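Local coordinates for protein cysteine protease-like VirA (Shigella flexneri, PDB 3EB8) that is a secreted virulence effector that promotes bacterial entry into epithelial cells and subsequent spread, though its proposed tubulin-cleaving protease activity is disputed, at residues A[135-147]-A[178-190]. Residues are numbered along the deposited sequence; the frame is centred on the assembly and turned at random.
Sequences TDFNSVWHDIYRD and GINEFIDSKKELQ
A single water ties N138 and W141 to S185: it donates to N138 O and to S185 O (2.7 Å from the water oxygen), and it accepts from W141 N. That N-H belongs to the first turn of helix 140-149, so the water supplies an acceptor where the helix has none yet. This helix start packs against the long loop between helices 167-176 and 194-204, whose residues from F182 onward belong to the region assigned to tubulin binding. W141 makes the largest share of the contact. With CG anti to its carbonyl carbon (chi1 -56°), the indole points into the loop, and NE1 donates to K187 O at 2.8 Å. The acceptor lies in the ring plane, but the donor sits 41° out of the carbonyl plane, away from a lone pair. D184 O also lies at the ring's edge, near CD1, in the type I turn D184-K187. L189 CG covers one face of the six-membered ring in a CH-pi contact, 3.9 Å from its centroid; V140 CG1 and the water lie against the opposite face. I183 CD1 presses on W141 CD1 at 3.7 Å. T233 of helix 226-234 touches both W141 and I144. Farther along the helix, Y145 lays its ring over the loop backbone, with N180 CA 4.0 Å from the ring centroid. The ring runs alongside the E181 side chain, which brings OE1 to 3.0 Å from Y145 OH. I179 and I144 both rest on I174 of helix 167-176, and I179 CG2 lies against Y145 CB and meets I144 CG2 at 3.8 Å.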
ATOM      1  N   THR A 135      -2.526   4.281  23.244  1.00 63.93           N
ATOM      2  CA  THR A 135      -3.651   3.617  22.611  1.00 63.78           C
ATOM      3  C   THR A 135      -3.306   3.083  21.224  1.00 65.23           C
ATOM      4  O   THR A 135      -4.105   2.362  20.626  1.00 60.71           O
ATOM      5  CB  THR A 135      -4.866   4.564  22.496  1.00 66.32           C
ATOM      6  OG1 THR A 135      -4.454   5.812  21.929  1.00 66.55           O
ATOM      7  CG2 THR A 135      -5.495   4.821  23.863  1.00 69.39           C
ATOM      8  N   ASP A 136      -2.131   3.439  20.707  1.00 59.51           N
ATOM      9  CA  ASP A 136      -1.730   3.002  19.367  1.00 57.25           C
ATOM     10  C   ASP A 136      -1.747   1.475  19.199  1.00 55.73           C
ATOM     11  O   ASP A 136      -1.203   0.746  20.028  1.00 55.46           O
ATOM     12  CB  ASP A 136      -0.346   3.541  19.014  1.00 56.08           C
ATOM     13  CG  ASP A 136      -0.307   5.057  18.908  1.00 57.53           C
ATOM     14  OD1 ASP A 136      -1.363   5.721  18.976  1.00 59.42           O
ATOM     15  OD2 ASP A 136       0.807   5.584  18.745  1.00 56.99           O
ATOM     16  N   PHE A 137      -2.383   1.005  18.125  1.00 55.01           N
ATOM     17  CA  PHE A 137      -2.427  -0.421  17.793  1.00 53.71           C
ATOM     18  C   PHE A 137      -3.253  -1.244  18.772  1.00 59.97           C
ATOM     19  O   PHE A 137      -3.197  -2.472  18.753  1.00 55.23           O
ATOM     20  CB  PHE A 137      -1.017  -1.017  17.661  1.00 51.89           C
ATOM     21  CG  PHE A 137      -0.248  -0.480  16.495  1.00 50.68           C
ATOM     22  CD1 PHE A 137       0.631   0.592  16.656  1.00 50.98           C
ATOM     23  CD2 PHE A 137      -0.411  -1.034  15.226  1.00 49.63           C
ATOM     24  CE1 PHE A 137       1.329   1.108  15.562  1.00 50.00           C
ATOM     25  CE2 PHE A 137       0.287  -0.530  14.130  1.00 48.80           C
ATOM     26  CZ  PHE A 137       1.146   0.544  14.294  1.00 49.00           C
ATOM     27  N   ASN A 138      -4.026  -0.579  19.624  1.00 57.09           N
ATOM     28  CA  ASN A 138      -4.901  -1.298  20.546  1.00 58.68           C
ATOM     29  C   ASN A 138      -5.808  -2.316  19.845  1.00 65.64           C
ATOM     30  O   ASN A 138      -6.006  -3.423  20.339  1.00 58.66           O
ATOM     31  CB  ASN A 138      -5.758  -0.331  21.371  1.00 61.46           C
ATOM     32  CG  ASN A 138      -5.143  -0.010  22.723  1.00 99.46           C
ATOM     33  OD1 ASN A 138      -3.958  -0.275  22.965  1.00102.44           O
ATOM     34  ND2 ASN A 138      -5.946   0.570  23.616  1.00 91.22           N
ATOM     35  N   SER A 139      -6.358  -1.948  18.696  1.00 58.27           N
ATOM     36  CA  SER A 139      -7.346  -2.800  18.058  1.00 58.56           C
ATOM     37  C   SER A 139      -6.756  -3.778  17.043  1.00 56.31           C
ATOM     38  O   SER A 139      -7.509  -4.456  16.339  1.00 56.49           O
ATOM     39  CB  SER A 139      -8.429  -1.955  17.394  1.00 60.18           C
ATOM     40  OG  SER A 139      -7.897  -1.192  16.333  1.00 59.03           O
ATOM     41  N   VAL A 140      -5.425  -3.872  16.991  1.00 54.47           N
ATOM     42  CA  VAL A 140      -4.761  -4.579  15.902  1.00 52.56           C
ATOM     43  C   VAL A 140      -5.166  -6.051  15.742  1.00 52.48           C
ATOM     44  O   VAL A 140      -5.391  -6.497  14.623  1.00 51.86           O
ATOM     45  CB  VAL A 140      -3.222  -4.436  15.961  1.00 51.00           C
ATOM     46  CG1 VAL A 140      -2.665  -5.160  17.144  1.00 51.14           C
ATOM     47  CG2 VAL A 140      -2.599  -4.967  14.687  1.00 49.42           C
ATOM     48  N   TRP A 141      -5.263  -6.798  16.840  1.00 53.22           N
ATOM     49  CA  TRP A 141      -5.685  -8.202  16.761  1.00 53.45           C
ATOM     50  C   TRP A 141      -7.099  -8.362  16.177  1.00 54.73           C
ATOM     51  O   TRP A 141      -7.329  -9.226  15.337  1.00 57.05           O
ATOM     52  CB  TRP A 141      -5.646  -8.907  18.126  1.00 54.56           C
ATOM     53  CG  TRP A 141      -4.335  -8.896  18.870  1.00 53.85           C
ATOM     54  CD1 TRP A 141      -4.171  -8.995  20.223  1.00 60.67           C
ATOM     55  CD2 TRP A 141      -3.016  -8.799  18.312  1.00 52.05           C
ATOM     56  NE1 TRP A 141      -2.838  -8.960  20.543  1.00 65.58           N
ATOM     57  CE2 TRP A 141      -2.107  -8.830  19.393  1.00 62.39           C
ATOM     58  CE3 TRP A 141      -2.515  -8.676  17.011  1.00 50.49           C
ATOM     59  CZ2 TRP A 141      -0.725  -8.746  19.209  1.00 51.15           C
ATOM     60  CZ3 TRP A 141      -1.137  -8.592  16.828  1.00 49.30           C
ATOM     61  CH2 TRP A 141      -0.260  -8.624  17.923  1.00 49.65           C
ATOM     62  N   HIS A 142      -8.046  -7.545  16.633  1.00 56.49           N
ATOM     63  CA  HIS A 142      -9.415  -7.633  16.124  1.00 58.11           C
ATOM     64  C   HIS A 142      -9.487  -7.140  14.685  1.00 62.87           C
ATOM     65  O   HIS A 142     -10.261  -7.657  13.885  1.00 64.66           O
ATOM     66  CB  HIS A 142     -10.392  -6.844  17.006  1.00 74.97           C
ATOM     67  CG  HIS A 142     -10.469  -7.343  18.415  1.00110.07           C
ATOM     68  ND1 HIS A 142      -9.382  -7.350  19.265  1.00127.33           N
ATOM     69  CD2 HIS A 142     -11.505  -7.852  19.124  1.00126.84           C
ATOM     70  CE1 HIS A 142      -9.744  -7.844  20.436  1.00131.87           C
ATOM     71  NE2 HIS A 142     -11.026  -8.156  20.377  1.00134.11           N
ATOM     72  N   ASP A 143      -8.668  -6.142  14.368  1.00 56.18           N
ATOM     73  CA  ASP A 143      -8.552  -5.636  13.007  1.00 55.45           C
ATOM     74  C   ASP A 143      -8.118  -6.724  12.006  1.00 54.02           C
ATOM     75  O   ASP A 143      -8.751  -6.910  10.972  1.00 54.53           O
ATOM     76  CB  ASP A 143      -7.609  -4.429  12.967  1.00 54.57           C
ATOM     77  CG  ASP A 143      -8.181  -3.231  13.702  1.00 56.41           C
ATOM     78  OD1 ASP A 143      -9.417  -3.208  13.900  1.00 58.56           O
ATOM     79  OD2 ASP A 143      -7.411  -2.318  14.087  1.00 56.03           O
ATOM     80  N   ILE A 144      -7.054  -7.460  12.298  1.00 52.53           N
ATOM     81  CA  ILE A 144      -6.660  -8.524  11.361  1.00 51.54           C
ATOM     82  C   ILE A 144      -7.708  -9.653  11.320  1.00 52.79           C
ATOM     83  O   ILE A 144      -8.101 -10.106  10.251  1.00 53.00           O
ATOM     84  CB  ILE A 144      -5.225  -9.055  11.612  1.00 49.96           C
ATOM     85  CG1 ILE A 144      -4.785  -9.966  10.460  1.00 49.22           C
ATOM     86  CG2 ILE A 144      -5.138  -9.752  12.943  1.00 50.42           C
ATOM     87  CD1 ILE A 144      -3.287 -10.298  10.442  1.00 47.90           C
ATOM     88  N   TYR A 145      -8.192 -10.071  12.482  1.00 53.88           N
ATOM     89  CA  TYR A 145      -9.238 -11.075  12.536  1.00 55.41           C
ATOM     90  C   TYR A 145     -10.417 -10.713  11.613  1.00 56.77           C
ATOM     91  O   TYR A 145     -10.752 -11.461  10.692  1.00 57.01           O
ATOM     92  CB  TYR A 145      -9.737 -11.281  13.972  1.00 56.90           C
ATOM     93  CG  TYR A 145     -10.813 -12.339  14.067  1.00 58.74           C
ATOM     94  CD1 TYR A 145     -10.491 -13.677  13.972  1.00 58.48           C
ATOM     95  CD2 TYR A 145     -12.149 -11.995  14.200  1.00 60.99           C
ATOM     96  CE1 TYR A 145     -11.457 -14.649  14.032  1.00 60.32           C
ATOM     97  CE2 TYR A 145     -13.135 -12.962  14.268  1.00 62.89           C
ATOM     98  CZ  TYR A 145     -12.782 -14.294  14.184  1.00 63.25           C
ATOM     99  OH  TYR A 145     -13.749 -15.281  14.247  1.00 65.83           O
ATOM    100  N   ARG A 146     -11.046  -9.569  11.869  1.00 62.13           N
ATOM    101  CA  ARG A 146     -12.188  -9.146  11.070  1.00 59.64           C
ATOM    102  C   ARG A 146     -11.860  -9.174   9.576  1.00 65.10           C
ATOM    103  O   ARG A 146     -12.626  -9.727   8.776  1.00 59.79           O
ATOM    104  CB  ARG A 146     -12.673  -7.757  11.499  1.00 68.85           C
ATOM    105  CG  ARG A 146     -13.107  -7.709  12.947  1.00 89.94           C
ATOM    106  CD  ARG A 146     -13.375  -6.294  13.450  1.00105.78           C
ATOM    107  NE  ARG A 146     -13.025  -6.179  14.865  1.00114.38           N
ATOM    108  CZ  ARG A 146     -13.612  -5.354  15.726  1.00121.54           C
ATOM    109  NH1 ARG A 146     -14.604  -4.569  15.328  1.00125.03           N
ATOM    110  NH2 ARG A 146     -13.213  -5.326  16.992  1.00123.57           N
ATOM    111  N   ASP A 147     -10.717  -8.600   9.204  1.00 56.78           N
ATOM    112  CA  ASP A 147     -10.367  -8.489   7.790  1.00 59.33           C
ATOM    113  C   ASP A 147     -10.076  -9.847   7.124  1.00 59.53           C
ATOM    114  O   ASP A 147     -10.517 -10.102   5.998  1.00 56.23           O
ATOM    115  CB  ASP A 147      -9.201  -7.517   7.582  1.00 70.35           C
ATOM    116  CG  ASP A 147      -8.983  -7.181   6.110  1.00 89.21           C
ATOM    117  OD1 ASP A 147      -9.228  -6.016   5.727  1.00106.03           O
ATOM    118  OD2 ASP A 147      -8.588  -8.084   5.332  1.00 76.94           O
ATOM    119  N   GLY A 178      -3.601 -17.583  17.805  1.00 55.78           N
ATOM    120  CA  GLY A 178      -4.632 -17.361  18.801  1.00 57.37           C
ATOM    121  C   GLY A 178      -5.409 -16.074  18.599  1.00 78.64           C
ATOM    122  O   GLY A 178      -6.155 -15.636  19.486  1.00 60.28           O
ATOM    123  N   ILE A 179      -5.241 -15.457  17.434  1.00 55.36           N
ATOM    124  CA  ILE A 179      -6.011 -14.263  17.117  1.00 72.43           C
ATOM    125  C   ILE A 179      -7.454 -14.642  16.758  1.00 73.97           C
ATOM    126  O   ILE A 179      -7.715 -15.244  15.708  1.00 70.05           O
ATOM    127  CB  ILE A 179      -5.363 -13.434  15.978  1.00 55.30           C
ATOM    128  CG1 ILE A 179      -3.974 -12.921  16.396  1.00 52.14           C
ATOM    129  CG2 ILE A 179      -6.267 -12.284  15.597  1.00 53.62           C
ATOM    130  CD1 ILE A 179      -3.166 -12.260  15.278  1.00 50.43           C
ATOM    131  N   ASN A 180      -8.382 -14.310  17.652  1.00 75.65           N
ATOM    132  CA  ASN A 180      -9.806 -14.443  17.358  1.00 79.19           C
ATOM    133  C   ASN A 180     -10.617 -13.242  17.830  1.00 87.11           C
ATOM    134  O   ASN A 180     -10.066 -12.160  18.079  1.00 89.60           O
ATOM    135  CB  ASN A 180     -10.386 -15.754  17.902  1.00 75.53           C
ATOM    136  CG  ASN A 180     -10.186 -15.908  19.390  1.00 79.75           C
ATOM    137  OD1 ASN A 180     -10.415 -14.974  20.163  1.00 88.60           O
ATOM    138  ND2 ASN A 180      -9.762 -17.098  19.806  1.00 76.54           N
ATOM    139  N   GLU A 181     -11.926 -13.440  17.956  1.00 84.40           N
ATOM    140  CA  GLU A 181     -12.843 -12.334  18.194  1.00 80.23           C
ATOM    141  C   GLU A 181     -12.780 -11.825  19.624  1.00 84.09           C
ATOM    142  O   GLU A 181     -13.176 -10.690  19.896  1.00 95.72           O
ATOM    143  CB  GLU A 181     -14.278 -12.714  17.810  1.00 91.77           C
ATOM    144  CG  GLU A 181     -14.877 -13.866  18.613  1.00104.29           C
ATOM    145  CD  GLU A 181     -14.710 -15.234  17.954  1.00 94.89           C
ATOM    146  OE1 GLU A 181     -13.725 -15.439  17.206  1.00 89.71           O
ATOM    147  OE2 GLU A 181     -15.569 -16.110  18.204  1.00 83.21           O
ATOM    148  N   PHE A 182     -12.277 -12.652  20.535  1.00 76.14           N
ATOM    149  CA  PHE A 182     -12.096 -12.208  21.921  1.00 94.41           C
ATOM    150  C   PHE A 182     -10.707 -12.499  22.520  1.00 91.17           C
ATOM    151  O   PHE A 182     -10.603 -13.042  23.618  1.00 93.13           O
ATOM    152  CB  PHE A 182     -13.217 -12.753  22.834  1.00112.64           C
ATOM    153  CG  PHE A 182     -13.941 -13.968  22.284  1.00117.24           C
ATOM    154  CD1 PHE A 182     -13.259 -15.152  22.022  1.00111.61           C
ATOM    155  CD2 PHE A 182     -15.318 -13.927  22.059  1.00108.58           C
ATOM    156  CE1 PHE A 182     -13.932 -16.266  21.526  1.00106.71           C
ATOM    157  CE2 PHE A 182     -15.997 -15.039  21.565  1.00105.04           C
ATOM    158  CZ  PHE A 182     -15.305 -16.208  21.299  1.00100.08           C
ATOM    159  N   ILE A 183      -9.643 -12.112  21.819  1.00 84.02           N
ATOM    160  CA  ILE A 183      -8.295 -12.474  22.256  1.00 69.58           C
ATOM    161  C   ILE A 183      -7.758 -11.616  23.394  1.00 76.18           C
ATOM    162  O   ILE A 183      -6.938 -12.083  24.188  1.00 96.52           O
ATOM    163  CB  ILE A 183      -7.273 -12.504  21.086  1.00 79.73           C
ATOM    164  CG1 ILE A 183      -5.829 -12.509  21.628  1.00 66.62           C
ATOM    165  CG2 ILE A 183      -7.526 -11.353  20.117  1.00 75.65           C
ATOM    166  CD1 ILE A 183      -4.748 -12.586  20.547  1.00 56.73           C
ATOM    167  N   ASP A 184      -8.232 -10.376  23.476  1.00 67.14           N
ATOM    168  CA  ASP A 184      -7.721  -9.381  24.442  1.00 68.41           C
ATOM    169  C   ASP A 184      -6.667  -8.499  23.777  1.00 62.53           C
ATOM    170  O   ASP A 184      -5.591  -8.958  23.408  1.00 60.66           O
ATOM    171  CB  ASP A 184      -7.170  -9.999  25.739  1.00 70.74           C
ATOM    172  CG  ASP A 184      -6.730  -8.935  26.764  1.00 85.81           C
ATOM    173  OD1 ASP A 184      -7.606  -8.262  27.350  1.00 86.29           O
ATOM    174  OD2 ASP A 184      -5.509  -8.767  26.992  1.00 76.43           O
ATOM    175  N   SER A 185      -7.015  -7.228  23.644  1.00 62.96           N
ATOM    176  CA  SER A 185      -6.289  -6.273  22.837  1.00 67.49           C
ATOM    177  C   SER A 185      -4.831  -6.145  23.262  1.00 65.53           C
ATOM    178  O   SER A 185      -3.951  -6.012  22.422  1.00 62.30           O
ATOM    179  CB  SER A 185      -6.979  -4.913  22.949  1.00 62.58           C
ATOM    180  OG  SER A 185      -6.545  -4.223  24.111  1.00 93.10           O
ATOM    181  N   LYS A 186      -4.594  -6.185  24.571  1.00 83.05           N
ATOM    182  CA  LYS A 186      -3.269  -5.961  25.147  1.00 73.56           C
ATOM    183  C   LYS A 186      -2.361  -7.186  25.052  1.00 71.52           C
ATOM    184  O   LYS A 186      -1.163  -7.097  25.317  1.00 67.28           O
ATOM    185  CB  LYS A 186      -3.390  -5.565  26.622  1.00 67.70           C
ATOM    186  CG  LYS A 186      -3.750  -4.115  26.898  1.00 86.27           C
ATOM    187  CD  LYS A 186      -3.678  -3.844  28.405  1.00109.09           C
ATOM    188  CE  LYS A 186      -3.876  -2.370  28.755  1.00119.27           C
ATOM    189  NZ  LYS A 186      -3.603  -2.091  30.203  1.00120.54           N
ATOM    190  N   LYS A 187      -2.927  -8.332  24.698  1.00 67.28           N
ATOM    191  CA  LYS A 187      -2.144  -9.549  24.661  1.00 59.07           C
ATOM    192  C   LYS A 187      -0.936  -9.446  23.722  1.00 69.91           C
ATOM    193  O   LYS A 187      -0.967  -8.761  22.683  1.00 56.98           O
ATOM    194  CB  LYS A 187      -3.020 -10.742  24.272  1.00 77.30           C
ATOM    195  CG  LYS A 187      -2.329 -12.092  24.419  1.00 59.51           C
ATOM    196  CD  LYS A 187      -3.314 -13.156  24.874  1.00104.59           C
ATOM    197  CE  LYS A 187      -2.615 -14.309  25.575  1.00105.80           C
ATOM    198  NZ  LYS A 187      -3.555 -15.125  26.410  1.00101.08           N
ATOM    199  N   GLU A 188       0.136 -10.128  24.113  1.00 60.96           N
ATOM    200  CA  GLU A 188       1.313 -10.275  23.274  1.00 64.05           C
ATOM    201  C   GLU A 188       1.287 -11.700  22.763  1.00 65.40           C
ATOM    202  O   GLU A 188       1.137 -12.643  23.545  1.00 56.47           O
ATOM    203  CB  GLU A 188       2.598 -10.014  24.067  1.00 55.63           C
ATOM    204  CG  GLU A 188       3.883 -10.357  23.310  1.00 84.58           C
ATOM    205  CD  GLU A 188       5.152 -10.008  24.093  1.00 80.97           C
ATOM    206  OE1 GLU A 188       6.023 -10.895  24.249  1.00 71.19           O
ATOM    207  OE2 GLU A 188       5.278  -8.844  24.545  1.00 75.49           O
ATOM    208  N   LEU A 189       1.411 -11.849  21.450  1.00 67.14           N
ATOM    209  CA  LEU A 189       1.271 -13.143  20.814  1.00 53.25           C
ATOM    210  C   LEU A 189       2.451 -14.018  21.144  1.00 55.75           C
ATOM    211  O   LEU A 189       3.596 -13.588  21.019  1.00 56.66           O
ATOM    212  CB  LEU A 189       1.192 -12.978  19.303  1.00 51.58           C
ATOM    213  CG  LEU A 189       0.036 -12.159  18.742  1.00 51.13           C
ATOM    214  CD1 LEU A 189       0.079 -12.176  17.202  1.00 49.76           C
ATOM    215  CD2 LEU A 189      -1.283 -12.690  19.279  1.00 52.62           C
ATOM    216  N   GLN A 190       2.180 -15.250  21.557  1.00 70.99           N
ATOM    217  CA  GLN A 190       3.243 -16.235  21.714  1.00 78.92           C
ATOM    218  C   GLN A 190       3.553 -16.807  20.349  1.00 69.98           C
ATOM    219  O   GLN A 190       2.649 -17.134  19.582  1.00 85.67           O
ATOM    220  CB  GLN A 190       2.832 -17.349  22.675  1.00 92.73           C
ATOM    221  CG  GLN A 190       2.924 -16.963  24.140  1.00108.84           C
ATOM    222  CD  GLN A 190       2.071 -17.853  25.020  1.00120.67           C
ATOM    223  OE1 GLN A 190       1.480 -18.828  24.547  1.00120.07           O
ATOM    224  NE2 GLN A 190       1.995 -17.520  26.306  1.00122.98           N
TER
HETATM  225  O   HOH W   1      -4.836  -5.921  19.829  1.00 44.56           O